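PDB 3ZLC: ER-derived vesicles protein ERV41 from Saccharomyces cerevisiae, which helps carry a subset of secretory proteins to the Golgi in COPII-coated vesicles and facilitates retrograde transport to the endoplasmic reticulum, this chain being its lumenal domain. Local coordinates for residues 33-43 with 126-137; 62-73 with 175-183. All blocks are in the same frame, centred on the assembly; numbering follows the deposited sequence.

Contact 1 (33-43 with 126-137); sequences DWLQINVRDQT and NRVSGELQITAK
Trp34 O is gripped twice: Lys137 N reaches it over 2.7 Å in a nearly straight bond, and a water that also donates to Lys137 O supplies a second proton. The extended side chain of Lys137 then runs back past Leu35 O, and its NZ donates to Asp33 O (3.0 Å). From here strands 35-41 and 130-136 run antiparallel, Gln36, Asn38 and Arg40 forming hydrogen-bonded pairs with Thr135, Gln133 and Glu131. Gln36 has CG set between its backbone N and carbonyl carbon (chi1 71°), which lays CG against Thr135 OG1 and lets NE2 donate to Ala136 O (3.2 Å), close to the plane of its amide. A second water joins Gln36 O and Thr135 OG1. A leucine in place of Gln36 would probably leave Ala136 O without this side-chain donor. The other face belongs to the core of a beta sandwich: Ile37 and Ile134 lie side by side, and Leu132 CD1 packs on Val39 CG2 (3.6 Å), with strands 117-126 and 19-28 of the second sheet beneath. On the polar face, Glu131 OE1 approaches the guanidinium edge of Arg40 in a long salt bridge to NH2 (3.7 Å), the two planes 60° apart; Gln133 NE2 meets Glu131 OE2 (2.7 Å) from above the carboxylate. At the far end Asn126 ND2 donates to Asp41 OD2 (3.2 Å) on its syn side, tilted out of the carboxylate plane, and Val128 CG2 covers Asp41 CB.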
loop_
_atom_site.group_PDB
_atom_site.type_symbol
_atom_site.label_atom_id
_atom_site.label_comp_id
_atom_site.label_asym_id
_atom_site.label_seq_id
_atom_site.Cartn_x
_atom_site.Cartn_y
_atom_site.Cartn_z
ATOM N N ASP A 33 -16.680 4.854 0.144
ATOM C CA ASP A 33 -17.182 6.080 0.771
ATOM C C ASP A 33 -16.999 6.104 2.303
ATOM O O ASP A 33 -17.169 7.146 2.940
ATOM C CB ASP A 33 -18.650 6.326 0.368
ATOM C CG ASP A 33 -18.797 6.934 -1.047
ATOM O OD1 ASP A 33 -17.792 7.094 -1.758
ATOM O OD2 ASP A 33 -19.928 7.249 -1.458
ATOM N N TRP A 34 -16.642 4.965 2.892
ATOM C CA TRP A 34 -16.314 4.934 4.320
ATOM C C TRP A 34 -14.858 5.335 4.549
ATOM O O TRP A 34 -14.440 5.580 5.684
ATOM C CB TRP A 34 -16.502 3.524 4.902
ATOM C CG TRP A 34 -17.918 3.009 4.912
ATOM C CD1 TRP A 34 -18.396 1.932 4.220
ATOM C CD2 TRP A 34 -19.026 3.526 5.661
ATOM N NE1 TRP A 34 -19.729 1.757 4.485
ATOM C CE2 TRP A 34 -20.143 2.727 5.360
ATOM C CE3 TRP A 34 -19.188 4.598 6.545
ATOM C CZ2 TRP A 34 -21.397 2.953 5.916
ATOM C CZ3 TRP A 34 -20.434 4.822 7.100
ATOM C CH2 TRP A 34 -21.526 4.006 6.782
ATOM N N LEU A 35 -14.074 5.368 3.470
ATOM C CA LEU A 35 -12.619 5.475 3.586
ATOM C C LEU A 35 -12.105 6.899 3.440
ATOM O O LEU A 35 -12.682 7.705 2.695
ATOM C CB LEU A 35 -11.932 4.586 2.536
ATOM C CG LEU A 35 -12.195 3.086 2.681
ATOM C CD1 LEU A 35 -11.475 2.285 1.602
ATOM C CD2 LEU A 35 -11.812 2.601 4.074
ATOM N N GLN A 36 -11.020 7.203 4.152
ATOM C CA GLN A 36 -10.260 8.420 3.889
ATOM C C GLN A 36 -8.777 8.066 3.773
ATOM O O GLN A 36 -8.281 7.143 4.439
ATOM C CB GLN A 36 -10.499 9.478 4.974
ATOM C CG GLN A 36 -9.865 9.160 6.327
ATOM C CD GLN A 36 -9.908 10.347 7.279
ATOM O OE1 GLN A 36 -9.560 11.471 6.906
ATOM N NE2 GLN A 36 -10.338 10.101 8.515
ATOM N N ILE A 37 -8.070 8.783 2.909
ATOM C CA ILE A 37 -6.651 8.503 2.686
ATOM C C ILE A 37 -5.884 9.794 2.952
ATOM O O ILE A 37 -6.189 10.833 2.345
ATOM C CB ILE A 37 -6.429 7.980 1.267
ATOM C CG1 ILE A 37 -7.225 6.682 1.068
ATOM C CG2 ILE A 37 -4.934 7.751 0.969
ATOM C CD1 ILE A 37 -7.147 6.155 -0.305
ATOM N N ASN A 38 -4.941 9.741 3.898
ATOM C CA ASN A 38 -4.159 10.915 4.285
ATOM C C ASN A 38 -2.658 10.697 4.070
ATOM O O ASN A 38 -2.168 9.567 4.159
ATOM C CB ASN A 38 -4.392 11.249 5.761
ATOM C CG ASN A 38 -5.766 11.867 6.025
ATOM O OD1 ASN A 38 -5.939 13.088 5.953
ATOM N ND2 ASN A 38 -6.745 11.022 6.350
ATOM N N VAL A 39 -1.937 11.783 3.802
ATOM C CA VAL A 39 -0.476 11.754 3.773
ATOM C C VAL A 39 -0.013 12.745 4.828
ATOM O O VAL A 39 -0.602 13.828 4.995
ATOM C CB VAL A 39 0.116 12.138 2.389
ATOM C CG1 VAL A 39 1.624 12.353 2.494
ATOM C CG2 VAL A 39 -0.146 11.061 1.377
ATOM N N ARG A 40 1.007 12.383 5.593
ATOM C CA ARG A 40 1.649 13.404 6.401
ATOM C C ARG A 40 3.139 13.154 6.430
ATOM O O ARG A 40 3.585 12.031 6.182
ATOM C CB ARG A 40 1.055 13.481 7.805
ATOM C CG ARG A 40 1.093 12.195 8.583
ATOM C CD ARG A 40 1.181 12.520 10.062
ATOM N NE ARG A 40 1.304 11.325 10.892
ATOM C CZ ARG A 40 1.302 11.333 12.222
ATOM N NH1 ARG A 40 1.178 12.478 12.880
ATOM N NH2 ARG A 40 1.420 10.194 12.891
ATOM N N ASP A 41 3.914 14.200 6.694
ATOM C CA ASP A 41 5.361 14.027 6.782
ATOM C C ASP A 41 5.975 14.969 7.803
ATOM O O ASP A 41 5.260 15.712 8.484
ATOM C CB ASP A 41 6.037 14.124 5.396
ATOM C CG ASP A 41 5.857 15.488 4.726
ATOM O OD1 ASP A 41 5.962 16.527 5.407
ATOM O OD2 ASP A 41 5.632 15.516 3.498
ATOM N N GLN A 42 7.297 14.933 7.915
ATOM C CA GLN A 42 7.999 15.783 8.868
ATOM C C GLN A 42 7.627 17.252 8.692
ATOM O O GLN A 42 7.456 17.980 9.668
ATOM C CB GLN A 42 9.505 15.611 8.702
ATOM C CG GLN A 42 9.917 14.197 8.392
ATOM C CD GLN A 42 11.230 13.826 9.037
ATOM O OE1 GLN A 42 11.276 13.001 9.949
ATOM N NE2 GLN A 42 12.312 14.430 8.564
ATOM N N THR A 43 7.472 17.667 7.441
ATOM C CA THR A 43 7.248 19.070 7.116
ATOM C C THR A 43 5.797 19.506 7.310
ATOM O O THR A 43 5.536 20.654 7.666
ATOM C CB THR A 43 7.672 19.379 5.661
ATOM O OG1 THR A 43 6.762 18.756 4.747
ATOM C CG2 THR A 43 9.088 18.870 5.389
ATOM N N ASN A 126 6.696 14.773 -0.591
ATOM C CA ASN A 126 8.053 15.228 -0.326
ATOM C C ASN A 126 8.875 13.995 -0.017
ATOM O O ASN A 126 8.375 13.072 0.640
ATOM C CB ASN A 126 8.083 16.202 0.855
ATOM C CG ASN A 126 7.331 17.485 0.571
ATOM O OD1 ASN A 126 7.476 18.075 -0.498
ATOM N ND2 ASN A 126 6.518 17.922 1.530
ATOM N N ARG A 127 10.118 13.956 -0.499
ATOM C CA ARG A 127 10.985 12.799 -0.275
ATOM C C ARG A 127 11.639 12.936 1.100
ATOM O O ARG A 127 12.857 13.158 1.220
ATOM C CB ARG A 127 12.038 12.683 -1.394
ATOM C CG ARG A 127 12.758 11.325 -1.462
ATOM C CD ARG A 127 13.857 11.272 -2.553
ATOM N NE ARG A 127 14.645 10.043 -2.400
ATOM C CZ ARG A 127 14.396 8.901 -3.036
ATOM N NH1 ARG A 127 13.388 8.819 -3.910
ATOM N NH2 ARG A 127 15.157 7.839 -2.801
ATOM N N VAL A 128 10.806 12.845 2.137
ATOM C CA VAL A 128 11.261 12.887 3.529
ATOM C C VAL A 128 10.480 11.822 4.296
ATOM O O VAL A 128 9.530 11.246 3.768
ATOM C CB VAL A 128 11.022 14.276 4.192
ATOM C CG1 VAL A 128 11.878 15.352 3.543
ATOM C CG2 VAL A 128 9.546 14.653 4.133
ATOM N N SER A 129 10.876 11.551 5.535
ATOM C CA SER A 129 10.140 10.593 6.356
ATOM C C SER A 129 8.652 10.984 6.438
ATOM O O SER A 129 8.313 12.109 6.790
ATOM C CB SER A 129 10.744 10.520 7.759
ATOM O OG SER A 129 10.030 9.587 8.547
ATOM N N GLY A 130 7.764 10.063 6.090
ATOM C CA GLY A 130 6.344 10.378 6.133
ATOM C C GLY A 130 5.508 9.126 6.226
ATOM O O GLY A 130 6.036 8.033 6.451
ATOM N N GLU A 131 4.200 9.273 6.033
ATOM C CA GLU A 131 3.307 8.133 6.198
ATOM C C GLU A 131 2.044 8.321 5.348
ATOM O O GLU A 131 1.496 9.418 5.277
ATOM C CB GLU A 131 2.992 7.978 7.697
ATOM C CG GLU A 131 1.783 7.142 8.056
ATOM C CD GLU A 131 1.538 7.137 9.558
ATOM O OE1 GLU A 131 2.313 7.783 10.296
ATOM O OE2 GLU A 131 0.577 6.489 10.006
ATOM N N LEU A 132 1.626 7.254 4.668
ATOM C CA LEU A 132 0.358 7.240 3.937
ATOM C C LEU A 132 -0.627 6.393 4.739
ATOM O O LEU A 132 -0.307 5.256 5.096
ATOM C CB LEU A 132 0.571 6.592 2.576
ATOM C CG LEU A 132 -0.672 6.338 1.733
ATOM C CD1 LEU A 132 -1.222 7.648 1.244
ATOM C CD2 LEU A 132 -0.305 5.449 0.565
ATOM N N GLN A 133 -1.815 6.938 5.011
ATOM C CA GLN A 133 -2.789 6.308 5.905
ATOM C C GLN A 133 -4.119 6.056 5.197
ATOM O O GLN A 133 -4.713 6.977 4.619
ATOM C CB GLN A 133 -3.044 7.212 7.135
ATOM C CG GLN A 133 -1.772 7.686 7.864
ATOM C CD GLN A 133 -2.081 8.560 9.070
ATOM O OE1 GLN A 133 -3.085 9.266 9.087
ATOM N NE2 GLN A 133 -1.224 8.504 10.086
ATOM N N ILE A 134 -4.591 4.810 5.258
ATOM C CA ILE A 134 -5.948 4.474 4.822
ATOM C C ILE A 134 -6.784 4.083 6.053
ATOM O O ILE A 134 -6.547 3.026 6.639
ATOM C CB ILE A 134 -5.920 3.276 3.860
ATOM C CG1 ILE A 134 -4.999 3.567 2.664
ATOM C CG2 ILE A 134 -7.326 2.914 3.397
ATOM C CD1 ILE A 134 -4.822 2.372 1.732
ATOM N N THR A 135 -7.741 4.925 6.440
ATOM C CA THR A 135 -8.574 4.677 7.616
ATOM C C THR A 135 -10.051 4.968 7.343
ATOM O O THR A 135 -10.435 5.359 6.226
ATOM C CB THR A 135 -8.134 5.530 8.843
ATOM O OG1 THR A 135 -8.388 6.913 8.576
ATOM C CG2 THR A 135 -6.661 5.344 9.156
ATOM N N ALA A 136 -10.886 4.766 8.363
ATOM C CA ALA A 136 -12.309 5.099 8.246
ATOM C C ALA A 136 -12.495 6.605 8.366
ATOM O O ALA A 136 -11.735 7.258 9.085
ATOM C CB ALA A 136 -13.106 4.401 9.310
ATOM N N LYS A 137 -13.486 7.162 7.665
ATOM C CA LYS A 137 -13.851 8.566 7.860
ATOM C C LYS A 137 -14.372 8.717 9.276
ATOM O O LYS A 137 -15.135 7.873 9.752
ATOM C CB LYS A 137 -14.940 9.004 6.878
ATOM C CG LYS A 137 -14.446 9.338 5.480
ATOM C CD LYS A 137 -15.634 9.622 4.573
ATOM C CE LYS A 137 -15.200 9.797 3.125
ATOM N NZ LYS A 137 -16.405 9.975 2.248
HETATM O O HOH W 1 -16.034 6.225 7.966
HETATM O O HOH W 2 -6.672 8.193 6.830
HETATM O O HOH W 3 6.485 12.622 2.537
#

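Contact 2 (62-73 with 175-183); sequences IPYDTKVNDINE and DNTAQFNQD
Phe180 presents the rim of its ring to Val68, whose CG1 comes to the edge at CE2 (3.3 Å), near the ring plane. Ile62 crosses the Phe180 side chain at about a right angle and brings CD1 to CD2 (3.5 Å). Val68 can reach the ring because CG1 stands anti to its backbone N (chi1 -174°). Beside this cluster Ala178 CB is met by Ile62 CG2 and, more closely, by Thr66 CG2 (3.8 Å), making one continuous apolar patch. On the opposite face Lys67 and Thr177 lie side by side, pointing the same way, with Lys67 CD against Thr177 CG2; Thr177 OG1 is hydrogen-bonded to Leu174 O, just before the segment. Strand 67-68 is the outermost strand on this side of a six-stranded mixed sheet and runs parallel to 177-179, itself antiparallel to 156-163 with a G1 bulge at Asn176 and Thr177 opposite Ile158. Lys67 N donates to Asn176 O (2.9 Å), and Asn69 N points straight at Ala178 O (2.7 Å). Past the strand the carboxylate of Asp70 meets the backbone of Phe180: Phe180 N reaches OD1 (3.2 Å) from above the carboxylate plane, while OD2 lies 2.6 Å from Phe180 O, so close that the acid is probably protonated. At the other end a water bridges Thr66 OG1 and Asn176 ND2, and beyond Phe180 the side chain of Asn181 closes an Asx turn on Asp183 N.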
loop_
_atom_site.group_PDB
_atom_site.type_symbol
_atom_site.label_atom_id
_atom_site.label_comp_id
_atom_site.label_asym_id
_atom_site.label_seq_id
_atom_site.Cartn_x
_atom_site.Cartn_y
_atom_site.Cartn_z
ATOM N N ILE A 62 -9.398 -11.772 -3.512
ATOM C CA ILE A 62 -7.950 -11.898 -3.481
ATOM C C ILE A 62 -7.536 -12.581 -4.771
ATOM O O ILE A 62 -7.962 -13.707 -5.040
ATOM C CB ILE A 62 -7.483 -12.704 -2.269
ATOM C CG1 ILE A 62 -7.945 -12.001 -0.979
ATOM C CG2 ILE A 62 -5.957 -12.841 -2.294
ATOM C CD1 ILE A 62 -7.872 -12.872 0.265
ATOM N N PRO A 63 -6.729 -11.886 -5.594
ATOM C CA PRO A 63 -6.377 -12.444 -6.905
ATOM C C PRO A 63 -5.454 -13.654 -6.795
ATOM O O PRO A 63 -4.869 -13.884 -5.741
ATOM C CB PRO A 63 -5.625 -11.294 -7.591
ATOM C CG PRO A 63 -5.975 -10.050 -6.813
ATOM C CD PRO A 63 -6.159 -10.539 -5.399
ATOM N N TYR A 64 -5.346 -14.438 -7.865
ATOM C CA TYR A 64 -4.340 -15.499 -7.911
ATOM C C TYR A 64 -2.931 -14.903 -7.990
ATOM O O TYR A 64 -2.787 -13.691 -8.119
ATOM C CB TYR A 64 -4.618 -16.427 -9.085
ATOM C CG TYR A 64 -5.849 -17.263 -8.866
ATOM C CD1 TYR A 64 -5.917 -18.150 -7.797
ATOM C CD2 TYR A 64 -6.949 -17.159 -9.709
ATOM C CE1 TYR A 64 -7.042 -18.923 -7.579
ATOM C CE2 TYR A 64 -8.089 -17.936 -9.497
ATOM C CZ TYR A 64 -8.121 -18.812 -8.426
ATOM O OH TYR A 64 -9.232 -19.585 -8.182
ATOM N N ASP A 65 -1.904 -15.756 -7.893
ATOM C CA ASP A 65 -0.503 -15.313 -7.889
ATOM C C ASP A 65 -0.230 -14.179 -6.915
ATOM O O ASP A 65 0.526 -13.250 -7.218
ATOM C CB ASP A 65 -0.068 -14.923 -9.299
ATOM C CG ASP A 65 -0.462 -15.951 -10.307
ATOM O OD1 ASP A 65 -0.454 -17.143 -9.945
ATOM O OD2 ASP A 65 -0.813 -15.575 -11.443
ATOM N N THR A 66 -0.850 -14.288 -5.746
ATOM C CA THR A 66 -0.736 -13.295 -4.675
ATOM C C THR A 66 -0.354 -14.009 -3.386
ATOM O O THR A 66 -0.990 -15.004 -3.005
ATOM C CB THR A 66 -2.079 -12.543 -4.491
ATOM O OG1 THR A 66 -2.331 -11.775 -5.665
ATOM C CG2 THR A 66 -2.052 -11.573 -3.266
ATOM N N LYS A 67 0.716 -13.532 -2.747
ATOM C CA LYS A 67 1.148 -14.056 -1.460
ATOM C C LYS A 67 0.098 -13.667 -0.447
ATOM O O LYS A 67 -0.379 -12.519 -0.426
ATOM C CB LYS A 67 2.464 -13.396 -1.018
ATOM C CG LYS A 67 3.628 -13.637 -1.936
ATOM C CD LYS A 67 4.704 -12.558 -1.762
ATOM C CE LYS A 67 5.363 -12.575 -0.403
ATOM N NZ LYS A 67 6.816 -12.093 -0.485
ATOM N N VAL A 68 -0.248 -14.606 0.415
ATOM C CA VAL A 68 -1.302 -14.378 1.393
ATOM C C VAL A 68 -0.635 -14.426 2.758
ATOM O O VAL A 68 -0.446 -15.497 3.333
ATOM C CB VAL A 68 -2.396 -15.407 1.219
ATOM C CG1 VAL A 68 -3.545 -15.090 2.124
ATOM C CG2 VAL A 68 -2.864 -15.365 -0.216
ATOM N N ASN A 69 -0.308 -13.234 3.260
ATOM C CA ASN A 69 0.887 -13.013 4.079
ATOM C C ASN A 69 0.721 -12.925 5.583
ATOM O O ASN A 69 1.625 -12.459 6.285
ATOM C CB ASN A 69 1.583 -11.737 3.633
ATOM C CG ASN A 69 1.791 -11.676 2.142
ATOM O OD1 ASN A 69 2.911 -11.812 1.653
ATOM N ND2 ASN A 69 0.714 -11.457 1.407
ATOM N N ASP A 70 -0.428 -13.341 6.082
ATOM C CA ASP A 70 -0.568 -13.528 7.510
ATOM C C ASP A 70 -0.977 -14.977 7.731
ATOM O O ASP A 70 -1.923 -15.270 8.466
ATOM C CB ASP A 70 -1.561 -12.527 8.102
ATOM C CG ASP A 70 -2.931 -12.595 7.453
ATOM O OD1 ASP A 70 -3.040 -12.750 6.200
ATOM O OD2 ASP A 70 -3.909 -12.490 8.227
ATOM N N ILE A 71 -0.238 -15.861 7.051
ATOM C CA ILE A 71 -0.420 -17.315 7.070
ATOM C C ILE A 71 -0.729 -17.818 8.471
ATOM O O ILE A 71 -1.659 -18.599 8.681
ATOM C CB ILE A 71 0.865 -18.022 6.576
ATOM C CG1 ILE A 71 1.346 -17.414 5.250
ATOM C CG2 ILE A 71 0.648 -19.530 6.479
ATOM C CD1 ILE A 71 1.056 -18.266 4.024
ATOM N N ASN A 72 0.080 -17.353 9.416
ATOM C CA ASN A 72 -0.142 -17.532 10.844
ATOM C C ASN A 72 -1.557 -17.178 11.303
ATOM O O ASN A 72 -2.192 -17.962 12.014
ATOM C CB ASN A 72 0.851 -16.644 11.598
ATOM C CG ASN A 72 1.031 -15.279 10.934
ATOM O OD1 ASN A 72 0.079 -14.503 10.812
ATOM N ND2 ASN A 72 2.253 -14.983 10.504
ATOM N N GLU A 73 -2.023 -16.009 10.845
ATOM C CA GLU A 73 -3.163 -15.239 11.379
ATOM C C GLU A 73 -2.707 -14.315 12.506
ATOM O O GLU A 73 -2.617 -13.100 12.333
ATOM C CB GLU A 73 -4.344 -16.105 11.841
ATOM C CG GLU A 73 -4.978 -16.950 10.755
ATOM C CD GLU A 73 -5.617 -18.205 11.313
ATOM O OE1 GLU A 73 -4.870 -19.099 11.768
ATOM O OE2 GLU A 73 -6.862 -18.300 11.297
ATOM N N ASP A 175 4.261 -5.798 -3.478
ATOM C CA ASP A 175 3.492 -6.117 -4.693
ATOM C C ASP A 175 2.941 -7.526 -4.643
ATOM O O ASP A 175 3.654 -8.460 -4.254
ATOM C CB ASP A 175 4.364 -6.025 -5.967
ATOM C CG ASP A 175 4.626 -4.601 -6.401
ATOM O OD1 ASP A 175 4.191 -3.673 -5.697
ATOM O OD2 ASP A 175 5.311 -4.408 -7.430
ATOM N N ASN A 176 1.691 -7.687 -5.077
ATOM C CA ASN A 176 1.056 -9.001 -5.126
ATOM C C ASN A 176 1.079 -9.726 -3.767
ATOM O O ASN A 176 1.432 -10.896 -3.672
ATOM C CB ASN A 176 1.694 -9.868 -6.225
ATOM C CG ASN A 176 1.744 -9.155 -7.574
ATOM O OD1 ASN A 176 2.821 -8.876 -8.096
ATOM N ND2 ASN A 176 0.575 -8.846 -8.132
ATOM N N THR A 177 0.672 -9.021 -2.719
ATOM C CA THR A 177 0.557 -9.620 -1.396
ATOM C C THR A 177 -0.821 -9.283 -0.860
ATOM O O THR A 177 -1.465 -8.366 -1.357
ATOM C CB THR A 177 1.597 -9.054 -0.417
ATOM O OG1 THR A 177 1.368 -7.655 -0.252
ATOM C CG2 THR A 177 3.017 -9.284 -0.936
ATOM N N ALA A 178 -1.269 -10.012 0.154
ATOM C CA ALA A 178 -2.574 -9.751 0.757
ATOM C C ALA A 178 -2.525 -10.109 2.235
ATOM O O ALA A 178 -1.777 -11.007 2.643
ATOM C CB ALA A 178 -3.671 -10.569 0.037
ATOM N N GLN A 179 -3.317 -9.401 3.029
ATOM C CA GLN A 179 -3.544 -9.776 4.419
ATOM C C GLN A 179 -5.045 -9.815 4.671
ATOM O O GLN A 179 -5.782 -8.916 4.260
ATOM C CB GLN A 179 -2.840 -8.792 5.367
ATOM C CG GLN A 179 -1.312 -8.929 5.327
ATOM C CD GLN A 179 -0.604 -8.403 6.572
ATOM O OE1 GLN A 179 -0.697 -8.994 7.649
ATOM N NE2 GLN A 179 0.131 -7.296 6.420
ATOM N N PHE A 180 -5.499 -10.871 5.331
ATOM C CA PHE A 180 -6.891 -10.957 5.717
ATOM C C PHE A 180 -7.055 -11.832 6.945
ATOM O O PHE A 180 -6.265 -12.741 7.197
ATOM C CB PHE A 180 -7.753 -11.491 4.573
ATOM C CG PHE A 180 -7.634 -12.959 4.372
ATOM C CD1 PHE A 180 -8.476 -13.833 5.048
ATOM C CD2 PHE A 180 -6.688 -13.472 3.507
ATOM C CE1 PHE A 180 -8.364 -15.197 4.873
ATOM C CE2 PHE A 180 -6.582 -14.836 3.318
ATOM C CZ PHE A 180 -7.414 -15.701 4.006
ATOM N N ASN A 181 -8.110 -11.559 7.692
ATOM C CA ASN A 181 -8.413 -12.312 8.899
ATOM C C ASN A 181 -9.894 -12.105 9.118
ATOM O O ASN A 181 -10.315 -11.023 9.532
ATOM C CB ASN A 181 -7.603 -11.781 10.097
ATOM C CG ASN A 181 -7.821 -12.598 11.375
ATOM O OD1 ASN A 181 -8.878 -13.207 11.582
ATOM N ND2 ASN A 181 -6.818 -12.597 12.247
ATOM N N GLN A 182 -10.685 -13.129 8.822
ATOM C CA GLN A 182 -12.132 -12.999 8.891
ATOM C C GLN A 182 -12.598 -12.805 10.334
ATOM O O GLN A 182 -13.695 -12.300 10.574
ATOM C CB GLN A 182 -12.810 -14.207 8.227
ATOM C CG GLN A 182 -12.316 -14.479 6.801
ATOM C CD GLN A 182 -13.147 -15.520 6.061
ATOM O OE1 GLN A 182 -12.680 -16.630 5.787
ATOM N NE2 GLN A 182 -14.379 -15.157 5.718
ATOM N N ASP A 183 -11.743 -13.175 11.284
ATOM C CA ASP A 183 -12.050 -13.020 12.704
ATOM C C ASP A 183 -11.573 -11.675 13.276
ATOM O O ASP A 183 -12.023 -11.253 14.335
ATOM C CB ASP A 183 -11.450 -14.185 13.501
ATOM C CG ASP A 183 -12.077 -15.523 13.137
ATOM O OD1 ASP A 183 -13.253 -15.538 12.711
ATOM O OD2 ASP A 183 -11.389 -16.560 13.275
HETATM O O HOH W 4 -1.953 -9.251 -6.538
HETATM O O HOH W 5 -9.056 -16.322 11.030
#

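From the N terminus the segments come in the order 33-43, 62-73, 126-137 and 175-183, so the two contacts cross rather than nest. Contact 1 closes a loop of 82 residues that contains 62-73; contact 2 closes one of 101 residues that contains 126-137. The first loop turns back through 47-48, still beside 35-41, then gives 53-57, 67-68 and 117-126 to the six-stranded sheet and returns to the first sheet through 130-136. Contact 2 then joins 67-68 to 177-179 at one margin of the six-stranded sheet. The contacts lie on opposite sides of the chain's centre, with their own centres 23 Å apart and nearest atoms about 12 Å apart.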